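PDB 4H4L: Hut operon positive regulatory protein from Bacillus subtilis, which binds regulatory sequences on hut mRNA in the presence of histidine, suppressing transcription termination and thereby activating the operon for histidine utilization. Local coordinates for residues V14-N19 / V37-V42; G62-Q65 / R70-H73; Y76-E81 / I121-Y126; N110-E113 / D119-A122. The protein carries 1 engineered substitution. All blocks are in the same frame, centred on the assembly; numbering follows the deposited sequence.

Contact 1: V14-N19 / V37-V42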
loop_
_atom_site.group_PDB
_atom_site.type_symbol
_atom_site.label_atom_id
_atom_site.label_comp_id
_atom_site.label_asym_id
_atom_site.label_seq_id
_atom_site.Cartn_x
_atom_site.Cartn_y
_atom_site.Cartn_z
ATOM N N VAL A 14 17.440 13.281 14.611
ATOM C CA VAL A 14 16.464 12.762 15.567
ATOM C C VAL A 14 16.715 13.220 17.015
ATOM O O VAL A 14 15.801 13.755 17.662
ATOM C CB VAL A 14 16.374 11.233 15.472
ATOM C CG1 VAL A 14 15.500 10.691 16.578
ATOM C CG2 VAL A 14 15.801 10.838 14.123
ATOM N N LEU A 15 17.941 13.015 17.512
ATOM C CA LEU A 15 18.349 13.581 18.798
ATOM C C LEU A 15 18.083 15.084 18.776
ATOM O O LEU A 15 17.642 15.678 19.763
ATOM C CB LEU A 15 19.831 13.310 19.080
ATOM C CG LEU A 15 20.262 11.905 19.543
ATOM C CD1 LEU A 15 21.507 11.458 18.794
ATOM C CD2 LEU A 15 20.469 11.784 21.059
ATOM N N LEU A 16 18.331 15.688 17.625
ATOM C CA LEU A 16 18.155 17.118 17.475
ATOM C C LEU A 16 16.694 17.491 17.668
ATOM O O LEU A 16 16.366 18.388 18.444
ATOM C CB LEU A 16 18.661 17.575 16.106
ATOM C CG LEU A 16 18.229 18.949 15.609
ATOM C CD1 LEU A 16 18.772 20.059 16.515
ATOM C CD2 LEU A 16 18.677 19.108 14.155
ATOM N N LEU A 17 15.836 16.748 16.987
ATOM C CA LEU A 17 14.406 16.978 16.970
ATOM C C LEU A 17 13.752 16.674 18.315
ATOM O O LEU A 17 12.869 17.406 18.765
ATOM C CB LEU A 17 13.792 16.099 15.890
ATOM C CG LEU A 17 12.713 16.641 14.977
ATOM C CD1 LEU A 17 12.389 15.531 14.006
ATOM C CD2 LEU A 17 11.473 16.993 15.765
ATOM N N LEU A 18 14.175 15.607 18.972
ATOM C CA LEU A 18 13.524 15.259 20.229
ATOM C C LEU A 18 13.972 16.099 21.419
ATOM O O LEU A 18 13.482 15.890 22.536
ATOM C CB LEU A 18 13.698 13.777 20.517
ATOM C CG LEU A 18 13.268 12.859 19.368
ATOM C CD1 LEU A 18 13.650 11.431 19.699
ATOM C CD2 LEU A 18 11.782 13.002 19.041
ATOM N N ASN A 19 14.866 17.064 21.164
ATOM C CA ASN A 19 15.474 17.893 22.221
ATOM C C ASN A 19 15.089 19.382 22.257
ATOM O O ASN A 19 15.969 20.255 22.213
ATOM C CB ASN A 19 17.003 17.721 22.247
ATOM C CG ASN A 19 17.432 16.383 22.842
ATOM O OD1 ASN A 19 16.852 15.906 23.820
ATOM N ND2 ASN A 19 18.461 15.773 22.254
ATOM N N VAL A 37 21.507 22.548 8.369
ATOM C CA VAL A 37 20.504 22.036 9.294
ATOM C C VAL A 37 19.388 23.005 9.555
ATOM O O VAL A 37 19.608 24.192 9.683
ATOM C CB VAL A 37 21.110 21.575 10.639
ATOM C CG1 VAL A 37 21.670 22.742 11.441
ATOM C CG2 VAL A 37 20.077 20.797 11.442
ATOM N N CYS A 38 18.189 22.461 9.686
ATOM C CA CYS A 38 16.977 23.232 9.595
ATOM C C CYS A 38 15.886 22.596 10.456
ATOM O O CYS A 38 15.737 21.374 10.495
ATOM C CB CYS A 38 16.591 23.284 8.117
ATOM S SG CYS A 38 14.868 23.588 7.780
ATOM N N LEU A 39 15.133 23.431 11.160
ATOM C CA LEU A 39 14.087 22.959 12.072
ATOM C C LEU A 39 12.804 23.700 11.807
ATOM O O LEU A 39 12.817 24.722 11.128
ATOM C CB LEU A 39 14.499 23.180 13.527
ATOM C CG LEU A 39 15.726 22.412 14.010
ATOM C CD1 LEU A 39 15.851 22.567 15.510
ATOM C CD2 LEU A 39 15.624 20.946 13.641
ATOM N N GLY A 40 11.698 23.198 12.343
ATOM C CA GLY A 40 10.407 23.853 12.150
ATOM C C GLY A 40 9.222 23.074 12.675
ATOM O O GLY A 40 9.387 21.968 13.169
ATOM N N LYS A 41 8.032 23.660 12.523
ATOM C CA LYS A 41 6.780 23.117 13.038
ATOM C C LYS A 41 5.578 23.327 12.110
ATOM O O LYS A 41 5.347 24.407 11.569
ATOM C CB LYS A 41 6.450 23.723 14.399
ATOM C CG LYS A 41 7.009 22.960 15.587
ATOM C CD LYS A 41 6.645 23.662 16.892
ATOM C CE LYS A 41 7.495 24.919 17.108
ATOM N NZ LYS A 41 8.950 24.617 17.244
ATOM N N VAL A 42 4.803 22.269 11.958
ATOM C CA VAL A 42 3.615 22.285 11.114
ATOM C C VAL A 42 2.584 21.341 11.731
ATOM O O VAL A 42 2.921 20.223 12.162
ATOM C CB VAL A 42 3.946 21.950 9.628
ATOM C CG1 VAL A 42 4.531 20.549 9.474
ATOM C CG2 VAL A 42 2.732 22.156 8.722
#
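L16 carries this contact alone on the helix side, lowering its branched end onto V37 and L39, two residues of strand 36-44 whose side chains rise from the same face. Its CG stands anti to the backbone N (chi1 164°), which carries both methyls toward the strand. CD2 does most of the touching: it lies 3.5 Å from V37 CG2 and also sits 3.6 Å from L39 CD2, so one methyl bears on both strand residues. The second methyl, CD1, stays over L39, with L16 CD1 and L39 CD1 4.0 Å apart. L39, turned with CG beside its backbone N (chi1 -64°), presents both methyls to L16 and runs obliquely across it; V37 meets it likewise at a slant, but with CG2 only. Replacing L16 with an alanine would probably open a gap above V37 and L39 and leave their methyls without a partner from this helix. L30 of helix 26-32 also packs on L16, and V27 and E31 of that helix touch V37, while L39 rests on R103 and A105 of the adjoining strand. V14, L15, L18 and N19 pack on a second subunit. No hydrogen bond joins the two segments, and every touching atom is a side-chain carbon. The union of helix 9-17 with strand 36-44 is thus apolar and without directional bonds, and it rests on burial and the fit of three branched side chains.

Contact 2: G62-Q65 / R70-H73. With ZN (zinc ion), chain N; HIS (histidine), chain M.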
loop_
_atom_site.group_PDB
_atom_site.type_symbol
_atom_site.label_atom_id
_atom_site.label_comp_id
_atom_site.label_asym_id
_atom_site.label_seq_id
_atom_site.Cartn_x
_atom_site.Cartn_y
_atom_site.Cartn_z
ATOM N N GLY A 62 19.489 27.465 4.192
ATOM C CA GLY A 62 20.451 27.169 3.135
ATOM C C GLY A 62 20.344 25.752 2.654
ATOM O O GLY A 62 21.004 25.354 1.700
ATOM N N VAL A 63 19.463 25.009 3.310
ATOM C CA VAL A 63 19.449 23.555 3.286
ATOM C C VAL A 63 19.342 22.894 1.912
ATOM O O VAL A 63 20.029 21.908 1.650
ATOM C CB VAL A 63 18.405 23.039 4.279
ATOM C CG1 VAL A 63 18.458 21.524 4.380
ATOM C CG2 VAL A 63 18.667 23.679 5.641
ATOM N N ILE A 64 18.498 23.428 1.034
ATOM C CA ILE A 64 18.564 23.058 -0.384
ATOM C C ILE A 64 18.469 24.268 -1.344
ATOM O O ILE A 64 17.785 25.258 -1.071
ATOM C CB ILE A 64 17.553 21.934 -0.788
ATOM C CG1 ILE A 64 16.131 22.451 -0.914
ATOM C CG2 ILE A 64 17.606 20.753 0.169
ATOM C CD1 ILE A 64 15.357 21.800 -2.040
ATOM N N GLN A 65 19.175 24.158 -2.463
ATOM C CA GLN A 65 19.131 25.111 -3.552
ATOM C C GLN A 65 17.684 25.379 -3.938
ATOM O O GLN A 65 16.943 24.443 -4.195
ATOM C CB GLN A 65 19.873 24.494 -4.738
ATOM C CG GLN A 65 20.211 25.450 -5.865
ATOM C CD GLN A 65 20.593 24.732 -7.156
ATOM O OE1 GLN A 65 21.001 23.568 -7.146
ATOM N NE2 GLN A 65 20.452 25.431 -8.281
ATOM N N ARG A 70 16.519 19.009 -9.281
ATOM C CA ARG A 70 17.359 18.022 -8.620
ATOM C C ARG A 70 17.236 17.975 -7.097
ATOM O O ARG A 70 16.945 16.927 -6.555
ATOM C CB ARG A 70 18.818 18.221 -9.045
ATOM C CG ARG A 70 19.792 17.410 -8.244
ATOM C CD ARG A 70 21.145 17.328 -8.917
ATOM N NE ARG A 70 21.721 16.018 -8.641
ATOM C CZ ARG A 70 21.704 14.995 -9.496
ATOM N NH1 ARG A 70 21.166 15.137 -10.711
ATOM N NH2 ARG A 70 22.253 13.830 -9.139
ATOM N N GLU A 71 17.438 19.093 -6.406
ATOM C CA GLU A 71 17.481 19.068 -4.944
ATOM C C GLU A 71 16.089 18.944 -4.360
ATOM O O GLU A 71 15.916 18.431 -3.248
ATOM C CB GLU A 71 18.150 20.325 -4.389
ATOM C CG GLU A 71 19.594 20.524 -4.827
ATOM C CD GLU A 71 20.478 20.985 -3.685
ATOM O OE1 GLU A 71 19.995 21.710 -2.797
ATOM O OE2 GLU A 71 21.677 20.640 -3.661
ATOM N N SER A 72 15.098 19.432 -5.106
ATOM C CA SER A 72 13.713 19.332 -4.673
ATOM C C SER A 72 13.221 17.912 -4.764
ATOM O O SER A 72 12.536 17.447 -3.866
ATOM C CB SER A 72 12.806 20.222 -5.500
ATOM O OG SER A 72 13.064 21.545 -5.140
ATOM N N HIS A 73 13.569 17.229 -5.844
ATOM C CA HIS A 73 13.206 15.824 -6.009
ATOM C C HIS A 73 13.721 14.937 -4.889
ATOM O O HIS A 73 13.039 14.004 -4.475
ATOM C CB HIS A 73 13.679 15.315 -7.343
ATOM C CG HIS A 73 13.170 13.950 -7.674
ATOM N ND1 HIS A 73 13.800 12.837 -7.285
ATOM C CD2 HIS A 73 12.065 13.541 -8.407
ATOM C CE1 HIS A 73 13.131 11.764 -7.732
ATOM N NE2 HIS A 73 12.068 12.197 -8.419
HETATM ZN ZN ZN N . 10.084 11.368 -8.323
HETATM N N HIS M . 5.509 17.126 -5.881
HETATM C CA HIS M . 6.488 16.092 -6.294
HETATM C C HIS M . 7.716 16.772 -6.723
HETATM O O HIS M . 8.216 17.532 -5.910
HETATM C CB HIS M . 5.973 15.198 -7.421
HETATM C CG HIS M . 6.830 13.974 -7.660
HETATM N ND1 HIS M . 6.310 12.716 -7.804
HETATM C CD2 HIS M . 8.199 13.839 -7.719
HETATM C CE1 HIS M . 7.306 11.848 -7.977
HETATM N NE2 HIS M . 8.455 12.544 -7.917
HETATM O OXT HIS M . 8.214 16.569 -7.839
#
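E71 reaches back from helix 70-87 to grip the loop before it: Q65 N donates to E71 OE1 at 2.6 Å, with an N-H...O angle of 150°. The donor comes from above the carboxylate, 38° out of its plane. I64 lies against the same oxygen, its CA 3.1 Å from E71 OE1, and its side chain slides past that of E71 in the opposite direction until I64 CD1 reaches E71 O at 3.6 Å. S72 OG brushes the same methyl. The bend of E71 at chi2 (-138°) turns the carboxylate toward the loop backbone, and a salt bridge from OE2 to R108 on strand 99-109 fixes its other end. With an alanine at E71, Q65 N would probably lose its acceptor and R108 its charge mate. H73 points away from the loop, CG anti to its backbone N, and its NE2 binds the zinc ion, which also takes NE2 of the bound histidine at 2.0 Å. H77 of the same chain and H138 of a neighbouring subunit are the other ligands, and H73 ND1 is hydrogen-bonded to H147 of a third subunit. The E71 bond ties the loop after helix 47-60 to the zinc-bearing helix 70-87, with I64 hydrogen-bonded through its backbone to S58 and V63 packed on V106 of strand 99-109.

Contact 3: Y76-E81 / I121-Y126. With ZN (zinc ion), chain N; HIS (histidine), chain M.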
loop_
_atom_site.group_PDB
_atom_site.type_symbol
_atom_site.label_atom_id
_atom_site.label_comp_id
_atom_site.label_asym_id
_atom_site.label_seq_id
_atom_site.Cartn_x
_atom_site.Cartn_y
_atom_site.Cartn_z
ATOM N N TYR A 76 11.649 16.007 -1.908
ATOM C CA TYR A 76 10.290 15.569 -2.030
ATOM C C TYR A 76 10.256 14.134 -1.550
ATOM O O TYR A 76 9.524 13.788 -0.601
ATOM C CB TYR A 76 9.760 15.682 -3.434
ATOM C CG TYR A 76 8.334 15.212 -3.513
ATOM C CD1 TYR A 76 7.273 15.987 -2.977
ATOM C CD2 TYR A 76 8.025 13.972 -4.102
ATOM C CE1 TYR A 76 5.957 15.518 -3.035
ATOM C CE2 TYR A 76 6.728 13.515 -4.174
ATOM C CZ TYR A 76 5.711 14.273 -3.641
ATOM O OH TYR A 76 4.447 13.772 -3.726
ATOM N N HIS A 77 11.131 13.324 -2.128
ATOM C CA HIS A 77 11.126 11.921 -1.840
ATOM C C HIS A 77 11.539 11.553 -0.461
ATOM O O HIS A 77 10.999 10.585 0.087
ATOM C CB HIS A 77 11.909 11.167 -2.883
ATOM C CG HIS A 77 11.153 11.011 -4.168
ATOM N ND1 HIS A 77 10.200 10.092 -4.331
ATOM C CD2 HIS A 77 11.216 11.720 -5.352
ATOM C CE1 HIS A 77 9.676 10.199 -5.554
ATOM N NE2 HIS A 77 10.308 11.187 -6.191
ATOM N N ALA A 78 12.461 12.310 0.134
ATOM C CA ALA A 78 12.931 11.962 1.482
ATOM C C ALA A 78 11.800 12.184 2.461
ATOM O O ALA A 78 11.644 11.461 3.447
ATOM C CB ALA A 78 14.135 12.785 1.860
ATOM N N THR A 79 10.976 13.170 2.132
ATOM C CA THR A 79 9.798 13.476 2.897
ATOM C C THR A 79 8.770 12.374 2.799
ATOM O O THR A 79 8.254 11.968 3.845
ATOM C CB THR A 79 9.177 14.794 2.428
ATOM O OG1 THR A 79 10.162 15.824 2.513
ATOM C CG2 THR A 79 7.944 15.152 3.289
ATOM N N MET A 80 8.454 11.910 1.575
ATOM C CA MET A 80 7.485 10.799 1.382
ATOM C C MET A 80 7.883 9.706 2.318
ATOM O O MET A 80 7.061 9.179 3.075
ATOM C CB MET A 80 7.533 10.152 -0.002
ATOM C CG MET A 80 6.995 10.965 -1.145
ATOM S SD MET A 80 5.255 10.635 -1.339
ATOM C CE MET A 80 4.656 11.998 -0.330
ATOM N N GLU A 81 9.164 9.376 2.262
ATOM C CA GLU A 81 9.670 8.316 3.074
ATOM C C GLU A 81 9.456 8.559 4.560
ATOM O O GLU A 81 9.020 7.657 5.262
ATOM C CB GLU A 81 11.115 7.991 2.710
ATOM C CG GLU A 81 11.145 6.835 1.750
ATOM C CD GLU A 81 12.485 6.623 1.115
ATOM O OE1 GLU A 81 12.577 6.726 -0.144
ATOM O OE2 GLU A 81 13.427 6.319 1.881
ATOM N N ILE A 121 20.438 13.474 2.453
ATOM C CA ILE A 121 19.504 14.304 3.236
ATOM C C ILE A 121 18.627 13.453 4.161
ATOM O O ILE A 121 18.421 12.271 3.919
ATOM C CB ILE A 121 18.702 15.270 2.326
ATOM C CG1 ILE A 121 17.967 16.328 3.144
ATOM C CG2 ILE A 121 17.758 14.520 1.410
ATOM C CD1 ILE A 121 17.411 17.438 2.281
ATOM N N ALA A 122 18.144 14.036 5.244
ATOM C CA ALA A 122 17.358 13.265 6.177
ATOM C C ALA A 122 16.262 14.153 6.637
ATOM O O ALA A 122 16.535 15.251 7.079
ATOM C CB ALA A 122 18.186 12.817 7.364
ATOM N N VAL A 123 15.023 13.685 6.488
ATOM C CA VAL A 123 13.863 14.425 6.910
ATOM C C VAL A 123 13.272 13.643 8.081
ATOM O O VAL A 123 12.894 12.491 7.918
ATOM C CB VAL A 123 12.890 14.568 5.742
ATOM C CG1 VAL A 123 11.720 15.432 6.129
ATOM C CG2 VAL A 123 13.599 15.178 4.536
ATOM N N SER A 124 13.270 14.222 9.275
ATOM C CA SER A 124 12.858 13.471 10.453
ATOM C C SER A 124 11.634 14.139 11.019
ATOM O O SER A 124 11.633 15.351 11.197
ATOM C CB SER A 124 13.968 13.436 11.522
ATOM O OG SER A 124 15.164 12.827 11.036
ATOM N N LEU A 125 10.591 13.360 11.292
ATOM C CA LEU A 125 9.329 13.931 11.728
ATOM C C LEU A 125 9.019 13.476 13.143
ATOM O O LEU A 125 9.208 12.303 13.434
ATOM C CB LEU A 125 8.236 13.441 10.797
ATOM C CG LEU A 125 8.325 13.892 9.348
ATOM C CD1 LEU A 125 7.313 13.126 8.514
ATOM C CD2 LEU A 125 8.033 15.380 9.280
ATOM N N TYR A 126 8.565 14.379 14.016
ATOM C CA TYR A 126 8.038 13.968 15.334
ATOM C C TYR A 126 6.857 14.788 15.826
ATOM O O TYR A 126 6.795 15.980 15.629
ATOM C CB TYR A 126 9.131 13.889 16.422
ATOM C CG TYR A 126 8.576 13.593 17.802
ATOM C CD1 TYR A 126 8.426 14.613 18.757
ATOM C CD2 TYR A 126 8.151 12.306 18.141
ATOM C CE1 TYR A 126 7.887 14.355 20.011
ATOM C CE2 TYR A 126 7.607 12.039 19.386
ATOM C CZ TYR A 126 7.479 13.059 20.312
ATOM O OH TYR A 126 6.942 12.773 21.543
HETATM ZN ZN ZN N . 10.084 11.368 -8.323
HETATM N N HIS M . 5.509 17.126 -5.881
HETATM C CA HIS M . 6.488 16.092 -6.294
HETATM C C HIS M . 7.716 16.772 -6.723
HETATM O O HIS M . 8.216 17.532 -5.910
HETATM C CB HIS M . 5.973 15.198 -7.421
HETATM C CG HIS M . 6.830 13.974 -7.660
HETATM N ND1 HIS M . 6.310 12.716 -7.804
HETATM C CD2 HIS M . 8.199 13.839 -7.719
HETATM C CE1 HIS M . 7.306 11.848 -7.977
HETATM N NE2 HIS M . 8.455 12.544 -7.917
HETATM O OXT HIS M . 8.214 16.569 -7.839
#
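The helix that brings H77 to the zinc site and Y76 to the pocket of the bound histidine rests on strand 120-130 through A78, on I121 and V123, and T79, on V123. The ligand lies flat over one face of Y76, its CA 3.1 Å above the plane and over the ring centre, and its N is 3.3 Å from Y76 CE1. Y76 OH is hydrogen-bonded to L96 O of a neighbouring subunit, which pins the far end of the ring. H77 NE2 binds the zinc ion and stands 2.9 Å from NE2 of the bound histidine, as two ligands of one metal. The sheet meets the other side of this helix. A78 CB packs 3.6 Å from V123 CG2, and its methyl also meets I121 CG2 at 4.0 Å, so the small alanine sits across both residues. V123 turns CG1 anti to the backbone N (chi1 -175°), which sets CG2 against A78, with both methyls near T79 OG1. That hydroxyl is satisfied by L75 O, within its own helix. The segment axes approach to 7.6 Å and cross at -37°. L75 adds to the packing on I121 and V123, and A82 and V86 extend it to L125. Strand 120-130 is paired with 99-109 and 137-147; its reverse face, at A122 and S124, is covered by helix 9-17.

Contact 4: N110-E113 / D119-A122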
loop_
_atom_site.group_PDB
_atom_site.type_symbol
_atom_site.label_atom_id
_atom_site.label_comp_id
_atom_site.label_asym_id
_atom_site.label_seq_id
_atom_site.Cartn_x
_atom_site.Cartn_y
_atom_site.Cartn_z
ATOM N N ASN A 110 27.481 14.681 4.222
ATOM C CA ASN A 110 27.933 13.331 3.949
ATOM C C ASN A 110 28.293 12.570 5.226
ATOM O O ASN A 110 29.183 12.995 5.954
ATOM C CB ASN A 110 29.113 13.361 2.990
ATOM C CG ASN A 110 29.463 11.993 2.480
ATOM O OD1 ASN A 110 29.149 10.993 3.118
ATOM N ND2 ASN A 110 30.107 11.937 1.322
ATOM N N PRO A 111 27.592 11.448 5.506
ATOM C CA PRO A 111 27.878 10.601 6.678
ATOM C C PRO A 111 28.602 9.260 6.401
ATOM O O PRO A 111 28.689 8.420 7.317
ATOM C CB PRO A 111 26.479 10.332 7.248
ATOM C CG PRO A 111 25.558 10.435 6.063
ATOM C CD PRO A 111 26.290 11.093 4.912
ATOM N N TYR A 112 29.105 9.075 5.173
ATOM C CA TYR A 112 29.826 7.861 4.762
ATOM C C TYR A 112 31.344 8.046 4.799
ATOM O O TYR A 112 31.816 9.170 4.995
ATOM C CB TYR A 112 29.397 7.440 3.357
ATOM C CG TYR A 112 27.945 7.063 3.267
ATOM C CD1 TYR A 112 26.983 8.017 2.947
ATOM C CD2 TYR A 112 27.527 5.755 3.510
ATOM C CE1 TYR A 112 25.642 7.680 2.862
ATOM C CE2 TYR A 112 26.186 5.409 3.437
ATOM C CZ TYR A 112 25.248 6.376 3.108
ATOM O OH TYR A 112 23.912 6.058 3.026
ATOM N N GLU A 113 32.079 6.942 4.590
ATOM C CA GLU A 113 33.551 6.892 4.605
ATOM C C GLU A 113 34.239 7.929 3.725
ATOM O O GLU A 113 34.914 8.817 4.237
ATOM C CB GLU A 113 34.060 5.496 4.208
ATOM N N ASP A 119 26.642 14.620 -0.679
ATOM C CA ASP A 119 25.603 14.981 0.268
ATOM C C ASP A 119 24.439 13.963 0.235
ATOM O O ASP A 119 24.072 13.444 -0.833
ATOM C CB ASP A 119 25.071 16.389 -0.065
ATOM C CG ASP A 119 25.913 17.526 0.523
ATOM O OD1 ASP A 119 25.693 18.681 0.096
ATOM O OD2 ASP A 119 26.760 17.297 1.410
ATOM N N TRP A 120 23.877 13.700 1.414
ATOM C CA TRP A 120 22.646 12.924 1.607
ATOM C C TRP A 120 21.738 13.768 2.444
ATOM O O TRP A 120 22.204 14.716 3.082
ATOM C CB TRP A 120 22.944 11.589 2.302
ATOM C CG TRP A 120 23.595 10.606 1.359
ATOM C CD1 TRP A 120 24.809 10.748 0.702
ATOM C CD2 TRP A 120 23.066 9.314 0.888
ATOM N NE1 TRP A 120 25.061 9.676 -0.114
ATOM C CE2 TRP A 120 24.063 8.781 -0.051
ATOM C CE3 TRP A 120 21.914 8.576 1.136
ATOM C CZ2 TRP A 120 23.895 7.562 -0.690
ATOM C CZ3 TRP A 120 21.759 7.352 0.486
ATOM C CH2 TRP A 120 22.726 6.857 -0.406
ATOM N N ILE A 121 20.438 13.474 2.453
ATOM C CA ILE A 121 19.504 14.304 3.236
ATOM C C ILE A 121 18.627 13.453 4.161
ATOM O O ILE A 121 18.421 12.271 3.919
ATOM C CB ILE A 121 18.702 15.270 2.326
ATOM C CG1 ILE A 121 17.967 16.328 3.144
ATOM C CG2 ILE A 121 17.758 14.520 1.410
ATOM C CD1 ILE A 121 17.411 17.438 2.281
ATOM N N ALA A 122 18.144 14.036 5.244
ATOM C CA ALA A 122 17.358 13.265 6.177
ATOM C C ALA A 122 16.262 14.153 6.637
ATOM O O ALA A 122 16.535 15.251 7.079
ATOM C CB ALA A 122 18.186 12.817 7.364
#
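Y112 drives one edge of its ring into a face of W120, a T-shaped (edge-to-face) pair with the Y112 centroid 4.8 Å from that of the W120 five-membered ring and planes at 55°. CE1 of Y112 is the point of entry, 3.4 Å above the indole plane and 3.5 Å from W120 CE2, while the hydroxyl lies over the six-membered ring, with Y112 OH 3.6 Å from W120 CZ3. That hydroxyl is held by E137 O of a second subunit, and W120 NE1 by E117 O, so both rings have a polar anchor. P111 CD adds a lighter touch on W120 CB. Toward solvent the fit slackens: N110 N and D119 OD2 stay 3.9 Å apart with no bond between them, and D119 spends its other oxygen on a salt bridge to R108. N110 instead makes an Asx turn, OD1 accepting from Y112 N at 2.8 Å almost in line with its C=O, which shapes the backbone that presents the tyrosine. The loop links strand 99-109 to its antiparallel neighbour 120-130. W120 pairs through its backbone with G109, its side chain packs on I145 of strand 137-147, and H73 and Y69 of a third subunit meet the indole.

Overall arrangement
Contacts 1 and 3 pack helices on the two faces of one antiparallel sheet, their centres 12 Å apart, and meet where L17 and V14 touch S124. Contacts 2 and 3 both use helix 70-87, which gives H73 and H77 to the zinc ion and Y76 to the histidine pocket; their centres are 13 Å apart, and they join where I64 CG2 lies 3.9 Å from I121 CD1. V63 beside C38 connects contact 2 to contact 1. Contact 4 shares I121 and A122 with contact 3, and its W120 side chain comes within about 6 Å of a zinc ion, next to H73 of another subunit. Contacts 2 and 3 touch metal and ligand; contact 1 borders another subunit.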